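PDB 3ZPL: putative marr-family transcriptional repressor from Streptomyces coelicolor, which binds DNA through a winged-helix motif as a two-chain MarR-family regulator and probably acts as a transcriptional repressor. Local coordinates for residues L73-L78 with Q114-T119; D45-R50 with P131-A136. All coordinates share one frame; numbering follows the deposited sequence.

Contact 1: L73-L78 with Q114-T119. With nucleotides of chain C.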
loop_
_atom_site.group_PDB
_atom_site.type_symbol
_atom_site.label_atom_id
_atom_site.label_comp_id
_atom_site.label_asym_id
_atom_site.label_seq_id
_atom_site.Cartn_x
_atom_site.Cartn_y
_atom_site.Cartn_z
ATOM N N LEU A 73 -23.384 7.594 4.015
ATOM C CA LEU A 73 -22.335 8.478 4.483
ATOM C C LEU A 73 -22.117 9.523 3.391
ATOM O O LEU A 73 -22.173 9.209 2.203
ATOM C CB LEU A 73 -21.062 7.652 4.681
ATOM C CG LEU A 73 -20.240 7.795 5.965
ATOM C CD1 LEU A 73 -21.088 7.723 7.227
ATOM C CD2 LEU A 73 -19.174 6.714 5.988
ATOM N N ARG A 74 -21.875 10.768 3.772
ATOM C CA ARG A 74 -21.596 11.802 2.773
ATOM C C ARG A 74 -20.217 11.608 2.197
ATOM O O ARG A 74 -19.326 11.139 2.886
ATOM C CB ARG A 74 -21.759 13.202 3.365
ATOM C CG ARG A 74 -23.232 13.575 3.386
ATOM C CD ARG A 74 -23.462 14.887 4.100
ATOM N NE ARG A 74 -22.758 15.990 3.467
ATOM C CZ ARG A 74 -23.277 17.181 3.185
ATOM N NH1 ARG A 74 -24.562 17.488 3.470
ATOM N NH2 ARG A 74 -22.495 18.094 2.608
ATOM N N MET A 75 -20.046 12.013 0.944
ATOM C CA MET A 75 -18.815 11.746 0.202
ATOM C C MET A 75 -17.529 12.061 0.970
ATOM O O MET A 75 -16.671 11.191 1.132
ATOM C CB MET A 75 -18.810 12.526 -1.106
ATOM C CG MET A 75 -19.998 12.247 -2.021
ATOM S SD MET A 75 -20.377 10.482 -2.225
ATOM C CE MET A 75 -19.109 10.027 -3.394
ATOM N N THR A 76 -17.379 13.299 1.436
ATOM C CA THR A 76 -16.129 13.692 2.077
ATOM C C THR A 76 -15.908 12.836 3.305
ATOM O O THR A 76 -14.763 12.433 3.577
ATOM C CB THR A 76 -16.082 15.177 2.456
ATOM O OG1 THR A 76 -16.276 15.962 1.280
ATOM C CG2 THR A 76 -14.735 15.550 3.074
ATOM N N GLU A 77 -16.974 12.551 4.052
ATOM C CA GLU A 77 -16.843 11.703 5.231
ATOM C C GLU A 77 -16.314 10.326 4.844
ATOM O O GLU A 77 -15.452 9.750 5.511
ATOM C CB GLU A 77 -18.194 11.543 5.923
ATOM C CG GLU A 77 -18.647 12.730 6.755
ATOM C CD GLU A 77 -20.167 12.707 7.009
ATOM O OE1 GLU A 77 -20.773 11.600 7.084
ATOM O OE2 GLU A 77 -20.784 13.796 7.080
ATOM N N LEU A 78 -16.841 9.801 3.757
ATOM C CA LEU A 78 -16.429 8.498 3.277
ATOM C C LEU A 78 -14.952 8.549 2.906
ATOM O O LEU A 78 -14.169 7.729 3.363
ATOM C CB LEU A 78 -17.305 8.078 2.102
ATOM C CG LEU A 78 -17.139 6.663 1.562
ATOM C CD1 LEU A 78 -17.001 5.637 2.686
ATOM C CD2 LEU A 78 -18.307 6.326 0.648
ATOM N N GLN A 114 -23.709 15.163 -1.240
ATOM C CA GLN A 114 -24.211 13.936 -1.811
ATOM C C GLN A 114 -23.985 12.795 -0.834
ATOM O O GLN A 114 -22.955 12.738 -0.145
ATOM C CB GLN A 114 -23.489 13.703 -3.117
ATOM C CG GLN A 114 -24.229 12.845 -4.117
ATOM C CD GLN A 114 -24.699 13.554 -5.358
ATOM O OE1 GLN A 114 -25.875 13.535 -5.719
ATOM N NE2 GLN A 114 -23.744 14.101 -6.073
ATOM N N PHE A 115 -24.970 11.913 -0.730
ATOM C CA PHE A 115 -24.841 10.724 0.101
ATOM C C PHE A 115 -24.476 9.546 -0.778
ATOM O O PHE A 115 -24.945 9.446 -1.906
ATOM C CB PHE A 115 -26.151 10.415 0.841
ATOM C CG PHE A 115 -26.326 11.177 2.123
ATOM C CD1 PHE A 115 -25.601 10.827 3.262
ATOM C CD2 PHE A 115 -27.241 12.211 2.210
ATOM C CE1 PHE A 115 -25.779 11.508 4.456
ATOM C CE2 PHE A 115 -27.426 12.899 3.399
ATOM C CZ PHE A 115 -26.693 12.553 4.524
ATOM N N ALA A 116 -23.622 8.672 -0.250
ATOM C CA ALA A 116 -23.360 7.361 -0.840
ATOM C C ALA A 116 -24.076 6.331 0.032
ATOM O O ALA A 116 -23.821 6.239 1.220
ATOM C CB ALA A 116 -21.868 7.084 -0.870
ATOM N N ILE A 117 -25.002 5.603 -0.567
ATOM C CA ILE A 117 -25.832 4.661 0.150
ATOM C C ILE A 117 -25.575 3.269 -0.405
ATOM O O ILE A 117 -25.535 3.079 -1.631
ATOM C CB ILE A 117 -27.326 4.978 -0.041
ATOM C CG1 ILE A 117 -27.623 6.428 0.370
ATOM C CG2 ILE A 117 -28.172 3.989 0.755
ATOM C CD1 ILE A 117 -28.949 6.957 -0.114
ATOM N N LEU A 118 -25.377 2.311 0.496
ATOM C CA LEU A 118 -25.182 0.916 0.123
ATOM C C LEU A 118 -26.511 0.270 -0.235
ATOM O O LEU A 118 -27.421 0.264 0.583
ATOM C CB LEU A 118 -24.554 0.169 1.300
ATOM C CG LEU A 118 -24.325 -1.351 1.201
ATOM C CD1 LEU A 118 -23.387 -1.678 0.052
ATOM C CD2 LEU A 118 -23.759 -1.864 2.519
ATOM N N THR A 119 -26.628 -0.268 -1.446
ATOM C CA THR A 119 -27.845 -0.961 -1.867
ATOM C C THR A 119 -28.013 -2.289 -1.148
ATOM O O THR A 119 -27.082 -2.779 -0.540
ATOM C CB THR A 119 -27.806 -1.293 -3.365
ATOM O OG1 THR A 119 -26.688 -2.143 -3.624
ATOM C CG2 THR A 119 -27.706 -0.019 -4.195
ATOM P P DA C 5 -20.182 16.034 -0.182
ATOM O OP1 DA C 5 -21.518 15.410 -0.052
ATOM O OP2 DA C 5 -19.077 15.624 0.721
ATOM O "O5'" DA C 5 -19.761 15.913 -1.710
ATOM C "C5'" DA C 5 -20.688 16.353 -2.706
ATOM C "C4'" DA C 5 -20.027 16.441 -4.061
ATOM O "O4'" DA C 5 -18.960 17.407 -4.070
ATOM C "C3'" DA C 5 -19.380 15.168 -4.607
ATOM O "O3'" DA C 5 -20.329 14.417 -5.368
ATOM C "C2'" DA C 5 -18.215 15.698 -5.443
ATOM C "C1'" DA C 5 -18.352 17.214 -5.323
ATOM N N9 DA C 5 -17.109 17.976 -5.361
ATOM C C8 DA C 5 -16.133 18.074 -4.403
ATOM N N7 DA C 5 -15.108 18.807 -4.765
ATOM C C5 DA C 5 -15.433 19.221 -6.049
ATOM C C6 DA C 5 -14.747 20.009 -6.990
ATOM N N6 DA C 5 -13.553 20.560 -6.764
ATOM N N1 DA C 5 -15.341 20.222 -8.186
ATOM C C2 DA C 5 -16.533 19.660 -8.416
ATOM N N3 DA C 5 -17.273 18.893 -7.614
ATOM C C4 DA C 5 -16.659 18.711 -6.431
ATOM P P DT C 6 -19.856 13.143 -6.257
ATOM O OP1 DT C 6 -21.031 12.264 -6.477
ATOM O OP2 DT C 6 -18.638 12.566 -5.648
ATOM O "O5'" DT C 6 -19.449 13.817 -7.640
ATOM C "C5'" DT C 6 -20.392 14.603 -8.367
ATOM C "C4'" DT C 6 -19.742 15.155 -9.613
ATOM O "O4'" DT C 6 -18.617 15.997 -9.278
ATOM C "C3'" DT C 6 -19.212 14.088 -10.572
ATOM O "O3'" DT C 6 -19.917 14.249 -11.805
ATOM C "C2'" DT C 6 -17.717 14.356 -10.646
ATOM C "C1'" DT C 6 -17.606 15.817 -10.243
ATOM N N1 DT C 6 -16.323 16.199 -9.619
ATOM C C2 DT C 6 -15.474 17.050 -10.292
ATOM O O2 DT C 6 -15.734 17.527 -11.386
ATOM N N3 DT C 6 -14.304 17.335 -9.629
ATOM C C4 DT C 6 -13.909 16.856 -8.393
ATOM O O4 DT C 6 -12.822 17.182 -7.931
ATOM C C5 DT C 6 -14.841 15.955 -7.754
ATOM C C7 DT C 6 -14.499 15.384 -6.414
ATOM C C6 DT C 6 -15.986 15.682 -8.388
#
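Leu73 and Ala116 form an antiparallel hydrogen-bonded pair: Ala116 N gives a nearly straight bond to Leu73 O (2.9 Å, 174° at the hydrogen), and Leu73 N returns a more bent one to Ala116 O. The pairing runs on into the helix that starts at Met75, whose N reaches Gln114 O at 3.2 Å. Beneath these bonds lies the packed side, where the Ala116 methyl meets Leu78 CD2 at 3.9 Å and Met75 SD at 4.0 Å, and Leu89 of helix 86-98 adjoins both larger side chains. This is the small sheet of the winged helix, with strand 72-74 joined to the wing strand 114-118. The other side is looser and partly exposed. There Arg74 lays CG over one face of the Phe115 ring, 3.7 Å from the centroid, a CH-pi contact, while a bend at chi3 (60°) leads its guanidinium back toward the DNA, NE staying 3.8 Å from OP1 of DA5 of chain C, longer than a hydrogen bond. With the arginine cut back to an alanine, the Phe115 face is likely to lose its aliphatic cover and the phosphate one nearby positive charge. Thr76 grips OP2 of DA5 twice, through N and through OG1 (2.9 Å).

Contact 2: D45-R50 with P131-A136; sequences DRQLQR and PGHVDA. With nucleotides of chain C.
Gln47 reaches across from helix 45-50 and lays its amide against the His133 backbone, OE1 lying 3.4 Å from His133 CA. Its CG is anti to the backbone N (chi1 -177°), which carries the chain outward, and a bend at chi2 turns the amide onto the ring edge. There His133 ND1 donates to Gln47 OE1 at 3.2 Å. The acceptor lies near the imidazole plane and the donor in the amide carbonyl plane, although the two flat groups are turned 31° apart. Ala136 rests its CB 3.9 Å from Gln47 CG. Leu48 adds the apolar part, its CD1 coming within 3.4 Å of His133 ND1 on an oblique path. Helices 24-52 and 120-142 pack nearly antiparallel here (164° between the segments, axes 10.2 Å apart), beside helix 56-66, whose His56 and Tyr59 rings also meet His133. Elsewhere on 131-136, Pro131 and Val134 pack on Trp21 and Leu22 of the second subunit, as fits MarR-family dimers, whose terminal helices form the interface. Arg46 makes two weak bonds from NE and NH2 to OP2 of DC15 of chain C, while its NH1 forms a salt bridge with Asp172 of the second subunit. The ND1-to-OE1 bond is consistent with ND1 of this buried imidazole carrying the proton, and with OE1 facing the histidine while NE2 turns to a weak bond with Asp51.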
loop_
_atom_site.group_PDB
_atom_site.type_symbol
_atom_site.label_atom_id
_atom_site.label_comp_id
_atom_site.label_asym_id
_atom_site.label_seq_id
_atom_site.Cartn_x
_atom_site.Cartn_y
_atom_site.Cartn_z
ATOM N N ASP A 45 -6.011 -7.578 -2.712
ATOM C CA ASP A 45 -6.580 -7.149 -3.994
ATOM C C ASP A 45 -6.961 -8.346 -4.843
ATOM O O ASP A 45 -8.023 -8.360 -5.431
ATOM C CB ASP A 45 -5.602 -6.307 -4.806
ATOM C CG ASP A 45 -5.638 -4.820 -4.455
ATOM O OD1 ASP A 45 -6.494 -4.383 -3.652
ATOM O OD2 ASP A 45 -4.788 -4.088 -5.026
ATOM N N ARG A 46 -6.084 -9.335 -4.935
ATOM C CA ARG A 46 -6.358 -10.484 -5.793
ATOM C C ARG A 46 -7.475 -11.354 -5.243
ATOM O O ARG A 46 -8.325 -11.830 -5.980
ATOM C CB ARG A 46 -5.100 -11.335 -5.967
ATOM C CG ARG A 46 -4.066 -10.692 -6.865
ATOM C CD ARG A 46 -3.294 -11.723 -7.652
ATOM N NE ARG A 46 -3.717 -11.678 -9.045
ATOM C CZ ARG A 46 -3.483 -12.632 -9.928
ATOM N NH1 ARG A 46 -2.825 -13.730 -9.571
ATOM N NH2 ARG A 46 -3.910 -12.495 -11.175
ATOM N N GLN A 47 -7.412 -11.620 -3.946
ATOM C CA GLN A 47 -8.436 -12.382 -3.273
ATOM C C GLN A 47 -9.804 -11.721 -3.507
ATOM O O GLN A 47 -10.780 -12.395 -3.834
ATOM C CB GLN A 47 -8.102 -12.472 -1.781
ATOM C CG GLN A 47 -9.064 -13.315 -0.963
ATOM C CD GLN A 47 -10.150 -12.481 -0.324
ATOM O OE1 GLN A 47 -9.869 -11.437 0.267
ATOM N NE2 GLN A 47 -11.402 -12.925 -0.452
ATOM N N LEU A 48 -9.860 -10.399 -3.375
ATOM C CA LEU A 48 -11.123 -9.685 -3.543
ATOM C C LEU A 48 -11.522 -9.491 -5.002
ATOM O O LEU A 48 -12.695 -9.451 -5.309
ATOM C CB LEU A 48 -11.083 -8.352 -2.826
ATOM C CG LEU A 48 -11.192 -8.535 -1.321
ATOM C CD1 LEU A 48 -10.658 -7.319 -0.579
ATOM C CD2 LEU A 48 -12.629 -8.815 -0.921
ATOM N N GLN A 49 -10.557 -9.402 -5.905
ATOM C CA GLN A 49 -10.866 -9.270 -7.327
ATOM C C GLN A 49 -11.498 -10.555 -7.884
ATOM O O GLN A 49 -12.407 -10.482 -8.724
ATOM C CB GLN A 49 -9.620 -8.863 -8.144
ATOM N N ARG A 50 -11.042 -11.724 -7.431
ATOM C CA ARG A 50 -11.625 -12.984 -7.907
ATOM C C ARG A 50 -12.920 -13.328 -7.184
ATOM O O ARG A 50 -13.911 -13.622 -7.827
ATOM C CB ARG A 50 -10.651 -14.165 -7.760
ATOM N N PRO A 131 -16.495 -13.505 4.925
ATOM C CA PRO A 131 -15.799 -14.685 5.460
ATOM C C PRO A 131 -14.513 -15.043 4.710
ATOM O O PRO A 131 -13.497 -15.306 5.341
ATOM C CB PRO A 131 -16.831 -15.821 5.309
ATOM C CG PRO A 131 -18.127 -15.181 4.927
ATOM C CD PRO A 131 -17.954 -13.690 4.911
ATOM N N GLY A 132 -14.563 -15.065 3.379
ATOM C CA GLY A 132 -13.361 -15.255 2.570
ATOM C C GLY A 132 -12.317 -14.201 2.903
ATOM O O GLY A 132 -11.198 -14.526 3.286
ATOM N N HIS A 133 -12.697 -12.930 2.795
ATOM C CA HIS A 133 -11.761 -11.846 3.051
ATOM C C HIS A 133 -11.197 -11.877 4.469
ATOM O O HIS A 133 -10.025 -11.546 4.682
ATOM C CB HIS A 133 -12.403 -10.478 2.799
ATOM C CG HIS A 133 -11.492 -9.330 3.125
ATOM N ND1 HIS A 133 -10.369 -9.042 2.376
ATOM C CD2 HIS A 133 -11.510 -8.436 4.138
ATOM C CE1 HIS A 133 -9.747 -8.007 2.905
ATOM N NE2 HIS A 133 -10.416 -7.620 3.975
ATOM N N VAL A 134 -12.025 -12.258 5.435
ATOM C CA VAL A 134 -11.563 -12.366 6.820
ATOM C C VAL A 134 -10.509 -13.465 6.947
ATOM O O VAL A 134 -9.443 -13.216 7.491
ATOM C CB VAL A 134 -12.733 -12.557 7.800
ATOM C CG1 VAL A 134 -12.240 -12.922 9.183
ATOM C CG2 VAL A 134 -13.551 -11.273 7.870
ATOM N N ASP A 135 -10.785 -14.655 6.412
ATOM C CA ASP A 135 -9.785 -15.732 6.378
ATOM C C ASP A 135 -8.456 -15.217 5.847
ATOM O O ASP A 135 -7.433 -15.316 6.514
ATOM C CB ASP A 135 -10.226 -16.895 5.465
ATOM C CG ASP A 135 -10.971 -18.023 6.207
ATOM O OD1 ASP A 135 -10.977 -18.130 7.474
ATOM O OD2 ASP A 135 -11.543 -18.846 5.460
ATOM N N ALA A 136 -8.490 -14.672 4.629
ATOM C CA ALA A 136 -7.281 -14.179 3.963
ATOM C C ALA A 136 -6.492 -13.192 4.836
ATOM O O ALA A 136 -5.265 -13.241 4.879
ATOM C CB ALA A 136 -7.632 -13.538 2.624
ATOM P P DC C 15 -5.237 -8.750 -11.372
ATOM O OP1 DC C 15 -6.338 -9.047 -10.414
ATOM O OP2 DC C 15 -3.860 -9.219 -11.078
ATOM O "O5'" DC C 15 -5.597 -9.285 -12.831
ATOM C "C5'" DC C 15 -6.751 -8.786 -13.534
ATOM C "C4'" DC C 15 -6.647 -9.153 -14.995
ATOM O "O4'" DC C 15 -5.670 -8.306 -15.635
ATOM C "C3'" DC C 15 -6.193 -10.590 -15.253
ATOM O "O3'" DC C 15 -7.273 -11.334 -15.816
ATOM C "C2'" DC C 15 -5.030 -10.458 -16.223
ATOM C "C1'" DC C 15 -5.093 -9.022 -16.693
ATOM N N1 DC C 15 -3.791 -8.419 -16.966
ATOM C C2 DC C 15 -3.582 -7.784 -18.194
ATOM O O2 DC C 15 -4.500 -7.768 -19.026
ATOM N N3 DC C 15 -2.377 -7.230 -18.451
ATOM C C4 DC C 15 -1.415 -7.264 -17.527
ATOM N N4 DC C 15 -0.251 -6.684 -17.816
ATOM C C5 DC C 15 -1.606 -7.894 -16.263
ATOM C C6 DC C 15 -2.798 -8.452 -16.026
#

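How the contacts relate
Contact 1 and contact 2 lie 24 Å apart between centres, with nearest atoms about 13 Å from each other, so they do not touch. Along the chain the order is 45-50, 73-78, 114-119, 131-136: contact 1 is nested within the loop closed by contact 2. Strand 114-118 leads straight into helix 120-142, which carries 131-136, making a direct covalent route from the wing to the helix pair. All four segments belong to the MarR-type winged-helix region. Contact 1 pairs strand 72-74 and the start of helix 75-82 with strand 114-118 beside chain C phosphates; contact 2 joins two long helices, and segment 45-50 also reaches a chain C phosphate through Arg46, consistent with DNA held at separate points.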